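Local coordinates for molybdenum cofactor biosynthesis protein (Pyrococcus furiosus, PDB 1XI8) that probably inserts molybdenum into molybdopterin in the biosynthesis of the molybdenum cofactor, at residues V188-G193 / H320-L325; R229-P234 / K329-K334. All coordinates share one frame; numbering follows the deposited sequence.

Contact 1 of 2, residues V188-G193 / H320-L325; sequences VKPKVG and HALAKL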
ATOM      1  N   VAL A 188     -15.709 -11.394  -4.861  1.00 55.00           N
ATOM      2  CA  VAL A 188     -15.326 -12.461  -3.951  1.00 55.00           C
ATOM      3  C   VAL A 188     -13.866 -12.757  -4.240  1.00 55.00           C
ATOM      4  O   VAL A 188     -13.501 -12.997  -5.397  1.00 55.00           O
ATOM      5  CB  VAL A 188     -16.159 -13.744  -4.173  1.00 55.00           C
ATOM      6  CG1 VAL A 188     -15.749 -14.816  -3.179  1.00 55.00           C
ATOM      7  CG2 VAL A 188     -17.685 -13.446  -4.103  1.00 55.00           C
ATOM      8  N   LYS A 189     -13.030 -12.712  -3.208  1.00 55.00           N
ATOM      9  CA  LYS A 189     -11.600 -12.916  -3.387  1.00 55.00           C
ATOM     10  C   LYS A 189     -11.328 -14.246  -4.098  1.00 55.00           C
ATOM     11  O   LYS A 189     -11.879 -15.273  -3.706  1.00 55.00           O
ATOM     12  CB  LYS A 189     -10.871 -12.867  -2.034  1.00 55.00           C
ATOM     13  CG  LYS A 189     -10.814 -11.476  -1.369  1.00 55.00           C
ATOM     14  CD  LYS A 189      -9.984 -11.475  -0.056  1.00 55.00           C
ATOM     15  CE  LYS A 189      -9.553 -10.067   0.325  1.00 55.00           C
ATOM     16  NZ  LYS A 189      -8.956  -9.933   1.684  1.00 55.00           N
ATOM     17  N   PRO A 190     -10.509 -14.230  -5.173  1.00 55.00           N
ATOM     18  CA  PRO A 190     -10.070 -15.523  -5.697  1.00 55.00           C
ATOM     19  C   PRO A 190      -9.327 -16.294  -4.609  1.00 55.00           C
ATOM     20  O   PRO A 190      -8.546 -15.706  -3.863  1.00 55.00           O
ATOM     21  CB  PRO A 190      -9.126 -15.159  -6.854  1.00 55.00           C
ATOM     22  CG  PRO A 190      -8.917 -13.715  -6.788  1.00 55.00           C
ATOM     23  CD  PRO A 190      -9.982 -13.099  -5.956  1.00 55.00           C
ATOM     24  N   LYS A 191      -9.596 -17.590  -4.501  1.00 55.00           N
ATOM     25  CA  LYS A 191      -8.891 -18.419  -3.541  1.00 55.00           C
ATOM     26  C   LYS A 191      -7.637 -18.961  -4.207  1.00 55.00           C
ATOM     27  O   LYS A 191      -7.695 -19.455  -5.326  1.00 55.00           O
ATOM     28  CB  LYS A 191      -9.780 -19.554  -3.039  1.00 55.00           C
ATOM     29  CG  LYS A 191     -10.828 -19.125  -2.025  1.00 55.00           C
ATOM     30  CD  LYS A 191     -11.827 -20.250  -1.800  1.00 55.00           C
ATOM     31  CE  LYS A 191     -12.811 -19.962  -0.662  1.00 55.00           C
ATOM     32  NZ  LYS A 191     -13.328 -21.273  -0.147  1.00 55.00           N
ATOM     33  N   VAL A 192      -6.504 -18.856  -3.518  1.00 55.00           N
ATOM     34  CA  VAL A 192      -5.229 -19.253  -4.094  1.00 55.00           C
ATOM     35  C   VAL A 192      -4.566 -20.356  -3.291  1.00 55.00           C
ATOM     36  O   VAL A 192      -4.045 -20.119  -2.201  1.00 55.00           O
ATOM     37  CB  VAL A 192      -4.255 -18.052  -4.215  1.00 55.00           C
ATOM     38  CG1 VAL A 192      -2.912 -18.498  -4.823  1.00 55.00           C
ATOM     39  CG2 VAL A 192      -4.883 -16.930  -5.037  1.00 55.00           C
ATOM     40  N   GLY A 193      -4.574 -21.564  -3.832  1.00 55.00           N
ATOM     41  CA  GLY A 193      -3.951 -22.687  -3.146  1.00 55.00           C
ATOM     42  C   GLY A 193      -2.442 -22.589  -3.168  1.00 55.00           C
ATOM     43  O   GLY A 193      -1.848 -22.266  -4.193  1.00 55.00           O
ATOM     44  N   HIS A 320      -0.404 -10.279 -11.641  1.00 55.00           N
ATOM     45  CA  HIS A 320      -1.183  -9.838 -12.792  1.00 55.00           C
ATOM     46  C   HIS A 320      -2.366 -10.757 -13.043  1.00 55.00           C
ATOM     47  O   HIS A 320      -3.441 -10.291 -13.408  1.00 55.00           O
ATOM     48  CB  HIS A 320      -0.308  -9.708 -14.044  1.00 55.00           C
ATOM     49  CG  HIS A 320       0.800  -8.716 -13.897  1.00 55.00           C
ATOM     50  ND1 HIS A 320       0.569  -7.368 -13.717  1.00 55.00           N
ATOM     51  CD2 HIS A 320       2.145  -8.871 -13.901  1.00 55.00           C
ATOM     52  CE1 HIS A 320       1.726  -6.738 -13.610  1.00 55.00           C
ATOM     53  NE2 HIS A 320       2.697  -7.627 -13.719  1.00 55.00           N
ATOM     54  N   ALA A 321      -2.157 -12.056 -12.834  1.00 55.00           N
ATOM     55  CA  ALA A 321      -3.214 -13.058 -12.946  1.00 55.00           C
ATOM     56  C   ALA A 321      -4.303 -12.820 -11.908  1.00 55.00           C
ATOM     57  O   ALA A 321      -5.482 -13.008 -12.188  1.00 55.00           O
ATOM     58  CB  ALA A 321      -2.645 -14.445 -12.793  1.00 55.00           C
ATOM     59  N   LEU A 322      -3.908 -12.406 -10.711  1.00 55.00           N
ATOM     60  CA  LEU A 322      -4.866 -12.107  -9.653  1.00 55.00           C
ATOM     61  C   LEU A 322      -5.701 -10.871  -9.975  1.00 55.00           C
ATOM     62  O   LEU A 322      -6.907 -10.852  -9.736  1.00 55.00           O
ATOM     63  CB  LEU A 322      -4.143 -11.924  -8.322  1.00 55.00           C
ATOM     64  CG  LEU A 322      -3.782 -13.199  -7.576  1.00 55.00           C
ATOM     65  CD1 LEU A 322      -2.604 -12.945  -6.650  1.00 55.00           C
ATOM     66  CD2 LEU A 322      -5.006 -13.717  -6.802  1.00 55.00           C
ATOM     67  N   ALA A 323      -5.043  -9.846 -10.512  1.00 55.00           N
ATOM     68  CA  ALA A 323      -5.695  -8.605 -10.911  1.00 55.00           C
ATOM     69  C   ALA A 323      -6.699  -8.839 -12.025  1.00 55.00           C
ATOM     70  O   ALA A 323      -7.806  -8.311 -11.983  1.00 55.00           O
ATOM     71  CB  ALA A 323      -4.670  -7.589 -11.348  1.00 55.00           C
ATOM     72  N   LYS A 324      -6.297  -9.626 -13.019  1.00 55.00           N
ATOM     73  CA  LYS A 324      -7.180 -10.013 -14.121  1.00 55.00           C
ATOM     74  C   LYS A 324      -8.428 -10.723 -13.597  1.00 55.00           C
ATOM     75  O   LYS A 324      -9.538 -10.435 -14.047  1.00 55.00           O
ATOM     76  CB  LYS A 324      -6.450 -10.906 -15.133  1.00 55.00           C
ATOM     77  N   LEU A 325      -8.237 -11.636 -12.642  1.00 55.00           N
ATOM     78  CA  LEU A 325      -9.342 -12.380 -12.034  1.00 55.00           C
ATOM     79  C   LEU A 325     -10.363 -11.520 -11.302  1.00 55.00           C
ATOM     80  O   LEU A 325     -11.563 -11.738 -11.439  1.00 55.00           O
ATOM     81  CB  LEU A 325      -8.814 -13.435 -11.064  1.00 55.00           C
ATOM     82  CG  LEU A 325      -8.321 -14.730 -11.683  1.00 55.00           C
ATOM     83  CD1 LEU A 325      -7.967 -15.694 -10.586  1.00 55.00           C
ATOM     84  CD2 LEU A 325      -9.387 -15.307 -12.597  1.00 55.00           C
TER
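Pro190 and Val192 meet Leu322 and Leu325 in a purely apolar contact between the lead-in and first residues of strand 191-196 and the last turns of helix 307-326. Leu322 CD2 makes two of the three contacts: it reaches Val192 CG2 at 3.7 Å and Pro190 CG at 3.9 Å, so that one methyl rests against Val192 of the strand and the proline just before it. Its side chain passes each of them at a slant. One helical turn on, Leu325 adds a single branch, CD1 lying 3.9 Å from Pro190 CB. The proline ring thus offers neighbouring carbons to two different leucines. In Val192, CG1 stands anti to the backbone N (chi1 180°), which leaves CG2 as the methyl that meets the helix.

This is sheet-to-helix packing in the probable molybdopterin-binding domain, where strand 191-196 runs parallel to 233-239 and to 260-263 and helix 307-326 covers one side. All four touching residues are buried.

The backbone bonds run elsewhere: Leu325 N bonds to Ala321 O at 3.1 Å within the helix, while Lys191 N is held by Asp259 OD1 and Val192 pairs with Glu233 and Ile235 of the adjacent strand. Around the apolar patch, Val326 also packs on Pro190 and Phe314 on Leu322, both from the same helix.

Contact 2 of 2, residues R229-P234 / K329-K334; sequences RYFGEP and KDYEVK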
ATOM      1  N   ARG A 229      -1.859  -9.428  -0.129  1.00 55.00           N
ATOM      2  CA  ARG A 229      -1.605  -8.065  -0.573  1.00 55.00           C
ATOM      3  C   ARG A 229      -2.226  -7.806  -1.938  1.00 55.00           C
ATOM      4  O   ARG A 229      -2.600  -6.673  -2.252  1.00 55.00           O
ATOM      5  CB  ARG A 229      -0.099  -7.784  -0.612  1.00 55.00           C
ATOM      6  CG  ARG A 229       0.289  -6.452  -1.233  1.00 55.00           C
ATOM      7  CD  ARG A 229       1.757  -6.108  -0.990  1.00 55.00           C
ATOM      8  NE  ARG A 229       2.129  -4.827  -1.596  1.00 55.00           N
ATOM      9  CZ  ARG A 229       1.924  -3.629  -1.045  1.00 55.00           C
ATOM     10  NH1 ARG A 229       1.344  -3.509   0.146  1.00 55.00           N
ATOM     11  NH2 ARG A 229       2.299  -2.535  -1.689  1.00 55.00           N
ATOM     12  N   TYR A 230      -2.341  -8.853  -2.747  1.00 55.00           N
ATOM     13  CA  TYR A 230      -2.868  -8.688  -4.105  1.00 55.00           C
ATOM     14  C   TYR A 230      -4.164  -9.438  -4.401  1.00 55.00           C
ATOM     15  O   TYR A 230      -4.227 -10.268  -5.301  1.00 55.00           O
ATOM     16  CB  TYR A 230      -1.784  -8.955  -5.167  1.00 55.00           C
ATOM     17  CG  TYR A 230      -0.752  -7.859  -5.185  1.00 55.00           C
ATOM     18  CD1 TYR A 230      -1.013  -6.644  -5.803  1.00 55.00           C
ATOM     19  CD2 TYR A 230       0.469  -8.024  -4.552  1.00 55.00           C
ATOM     20  CE1 TYR A 230      -0.082  -5.627  -5.808  1.00 55.00           C
ATOM     21  CE2 TYR A 230       1.409  -7.018  -4.548  1.00 55.00           C
ATOM     22  CZ  TYR A 230       1.130  -5.820  -5.175  1.00 55.00           C
ATOM     23  OH  TYR A 230       2.081  -4.825  -5.166  1.00 55.00           O
ATOM     24  N   PHE A 231      -5.182  -9.111  -3.610  1.00 55.00           N
ATOM     25  CA  PHE A 231      -6.593  -9.400  -3.892  1.00 55.00           C
ATOM     26  C   PHE A 231      -7.124 -10.795  -3.586  1.00 55.00           C
ATOM     27  O   PHE A 231      -8.329 -10.981  -3.503  1.00 55.00           O
ATOM     28  CB  PHE A 231      -6.943  -8.981  -5.323  1.00 55.00           C
ATOM     29  CG  PHE A 231      -6.324  -7.683  -5.721  1.00 55.00           C
ATOM     30  CD1 PHE A 231      -6.613  -6.529  -5.024  1.00 55.00           C
ATOM     31  CD2 PHE A 231      -5.437  -7.614  -6.781  1.00 55.00           C
ATOM     32  CE1 PHE A 231      -6.030  -5.332  -5.383  1.00 55.00           C
ATOM     33  CE2 PHE A 231      -4.853  -6.422  -7.143  1.00 55.00           C
ATOM     34  CZ  PHE A 231      -5.151  -5.282  -6.448  1.00 55.00           C
ATOM     35  N   GLY A 232      -6.243 -11.769  -3.406  1.00 55.00           N
ATOM     36  CA  GLY A 232      -6.685 -13.146  -3.181  1.00 55.00           C
ATOM     37  C   GLY A 232      -6.813 -13.608  -1.736  1.00 55.00           C
ATOM     38  O   GLY A 232      -6.479 -12.892  -0.801  1.00 55.00           O
ATOM     39  N   GLU A 233      -7.328 -14.822  -1.571  1.00 55.00           N
ATOM     40  CA  GLU A 233      -7.425 -15.466  -0.272  1.00 55.00           C
ATOM     41  C   GLU A 233      -6.508 -16.690  -0.286  1.00 55.00           C
ATOM     42  O   GLU A 233      -6.741 -17.634  -1.039  1.00 55.00           O
ATOM     43  CB  GLU A 233      -8.874 -15.864   0.027  1.00 55.00           C
ATOM     44  CG  GLU A 233      -9.047 -16.685   1.317  1.00 55.00           C
ATOM     45  CD  GLU A 233     -10.506 -17.003   1.654  1.00 55.00           C
ATOM     46  OE1 GLU A 233     -11.420 -16.536   0.922  1.00 55.00           O
ATOM     47  OE2 GLU A 233     -10.737 -17.720   2.660  1.00 55.00           O
ATOM     48  N   PRO A 234      -5.448 -16.675   0.524  1.00 55.00           N
ATOM     49  CA  PRO A 234      -4.535 -17.814   0.514  1.00 55.00           C
ATOM     50  C   PRO A 234      -5.077 -19.025   1.281  1.00 55.00           C
ATOM     51  O   PRO A 234      -5.685 -18.886   2.335  1.00 55.00           O
ATOM     52  CB  PRO A 234      -3.271 -17.267   1.182  1.00 55.00           C
ATOM     53  CG  PRO A 234      -3.727 -16.138   2.011  1.00 55.00           C
ATOM     54  CD  PRO A 234      -5.035 -15.629   1.472  1.00 55.00           C
ATOM     55  N   LYS A 329      -8.188  -2.345 -11.113  1.00 55.00           N
ATOM     56  CA  LYS A 329      -7.588  -1.236 -11.850  1.00 55.00           C
ATOM     57  C   LYS A 329      -6.535  -0.501 -11.001  1.00 55.00           C
ATOM     58  O   LYS A 329      -6.671  -0.391  -9.778  1.00 55.00           O
ATOM     59  CB  LYS A 329      -8.680  -0.246 -12.287  1.00 55.00           C
ATOM     60  CG  LYS A 329      -9.240  -0.421 -13.710  1.00 55.00           C
ATOM     61  CD  LYS A 329      -9.802  -1.816 -14.026  1.00 55.00           C
ATOM     62  CE  LYS A 329     -10.369  -1.856 -15.471  1.00 55.00           C
ATOM     63  NZ  LYS A 329     -10.562  -3.239 -16.043  1.00 55.00           N
ATOM     64  N   ASP A 330      -5.481  -0.016 -11.650  1.00 55.00           N
ATOM     65  CA  ASP A 330      -4.461   0.801 -10.985  1.00 55.00           C
ATOM     66  C   ASP A 330      -3.834   0.154  -9.752  1.00 55.00           C
ATOM     67  O   ASP A 330      -3.763   0.777  -8.694  1.00 55.00           O
ATOM     68  CB  ASP A 330      -5.057   2.155 -10.574  1.00 55.00           C
ATOM     69  CG  ASP A 330      -5.463   3.002 -11.765  1.00 55.00           C
ATOM     70  OD1 ASP A 330      -6.362   3.848 -11.609  1.00 55.00           O
ATOM     71  OD2 ASP A 330      -4.886   2.827 -12.853  1.00 55.00           O
ATOM     72  N   TYR A 331      -3.371  -1.081  -9.891  1.00 55.00           N
ATOM     73  CA  TYR A 331      -2.812  -1.819  -8.761  1.00 55.00           C
ATOM     74  C   TYR A 331      -1.299  -1.697  -8.700  1.00 55.00           C
ATOM     75  O   TYR A 331      -0.667  -2.267  -7.808  1.00 55.00           O
ATOM     76  CB  TYR A 331      -3.227  -3.293  -8.822  1.00 55.00           C
ATOM     77  CG  TYR A 331      -2.858  -3.998 -10.104  1.00 55.00           C
ATOM     78  CD1 TYR A 331      -1.744  -4.832 -10.165  1.00 55.00           C
ATOM     79  CD2 TYR A 331      -3.623  -3.832 -11.260  1.00 55.00           C
ATOM     80  CE1 TYR A 331      -1.401  -5.475 -11.329  1.00 55.00           C
ATOM     81  CE2 TYR A 331      -3.286  -4.476 -12.437  1.00 55.00           C
ATOM     82  CZ  TYR A 331      -2.173  -5.294 -12.462  1.00 55.00           C
ATOM     83  OH  TYR A 331      -1.826  -5.942 -13.625  1.00 55.00           O
ATOM     84  N   GLU A 332      -0.715  -0.961  -9.651  1.00 55.00           N
ATOM     85  CA  GLU A 332       0.735  -0.699  -9.648  1.00 55.00           C
ATOM     86  C   GLU A 332       1.121   0.740 -10.009  1.00 55.00           C
ATOM     87  O   GLU A 332       0.375   1.456 -10.669  1.00 55.00           O
ATOM     88  CB  GLU A 332       1.483  -1.707 -10.531  1.00 55.00           C
ATOM     89  CG  GLU A 332       0.815  -2.028 -11.857  1.00 55.00           C
ATOM     90  CD  GLU A 332       1.599  -3.062 -12.660  1.00 55.00           C
ATOM     91  OE1 GLU A 332       1.279  -3.260 -13.857  1.00 55.00           O
ATOM     92  OE2 GLU A 332       2.536  -3.672 -12.084  1.00 55.00           O
ATOM     93  N   VAL A 333       2.300   1.145  -9.547  1.00 55.00           N
ATOM     94  CA  VAL A 333       2.808   2.492  -9.707  1.00 55.00           C
ATOM     95  C   VAL A 333       4.231   2.434 -10.283  1.00 55.00           C
ATOM     96  O   VAL A 333       5.148   1.917  -9.625  1.00 55.00           O
ATOM     97  CB  VAL A 333       2.886   3.230  -8.339  1.00 55.00           C
ATOM     98  CG1 VAL A 333       3.082   4.733  -8.547  1.00 55.00           C
ATOM     99  CG2 VAL A 333       1.654   2.960  -7.455  1.00 55.00           C
ATOM    100  N   LYS A 334       4.405   2.954 -11.503  1.00 55.00           N
ATOM    101  CA  LYS A 334       5.720   3.179 -12.097  1.00 55.00           C
ATOM    102  C   LYS A 334       6.203   4.573 -11.681  1.00 55.00           C
ATOM    103  O   LYS A 334       5.432   5.538 -11.709  1.00 55.00           O
ATOM    104  CB  LYS A 334       5.651   3.191 -13.624  1.00 55.00           C
ATOM    105  CG  LYS A 334       5.513   1.863 -14.338  1.00 55.00           C
ATOM    106  CD  LYS A 334       6.115   1.936 -15.761  1.00 55.00           C
ATOM    107  CE  LYS A 334       5.338   2.856 -16.702  1.00 55.00           C
ATOM    108  NZ  LYS A 334       5.944   2.874 -18.085  1.00 55.00           N
TER
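Phe231 drives the rim of its ring against the CB of Tyr331, with CZ at 3.6 Å and CE2 at 3.9 Å. The methylene lies near the plane of the phenyl group, at its edge, and the two side chains cross at about a right angle. The backbone of Tyr331 itself points CB at Phe231; its CG lies between the backbone N and the carbonyl carbon (chi1 56°), which directs the phenol to helix 307-326. A second, looser approach comes from Tyr230, whose CE1 lies 4.0 Å from Tyr331 O, with that oxygen close to the ring plane.

Tyr230 and Phe231 stand where helix 219-229 ends and the chain turns toward strand 233-239, a helix-to-strand connection of the probable molybdopterin-binding domain. Tyr230 is the first residue to leave helical geometry, and the positive phi of Phe231 (81°) follows as the chain turns. Facing them, 329-334 is the link that leaves helix 307-326 and leads into strand 334-339 of the second sheet.

Outside partners fix both phenols: Tyr331 OH hydrogen-bonds to His320 ND1, and Tyr230 OH to the backbone oxygen of the C-terminal Tyr403, which Arg229 NE also binds. Val46, Ile167, Ala328 and Val326 pack round Phe231. Farther along the link, Lys334 O accepts a hydrogen bond from Tyr357 OH of the second subunit.

The two contacts, whose centres lie about 9 Å apart, join through neighbouring strands: Pro190 O and Glu233 N are 2.7 Å apart, a probable hydrogen bond that ties 188-193 to 229-234. Their segments alternate along the chain. Contact 1 is aliphatic and all four of its residues are buried, at a strand, its lead-in and a helix. Contact 2, nearer the chain centre, joins connecting segments and sets aromatic edges against a methylene and a carbonyl oxygen, without ring stacking; Tyr331 is partly exposed, and 329-334 runs on to the second subunit. Helix 307-326 serves both, supplying leucines to contact 1 and, through His320 and Val326, second-shell support to contact 2.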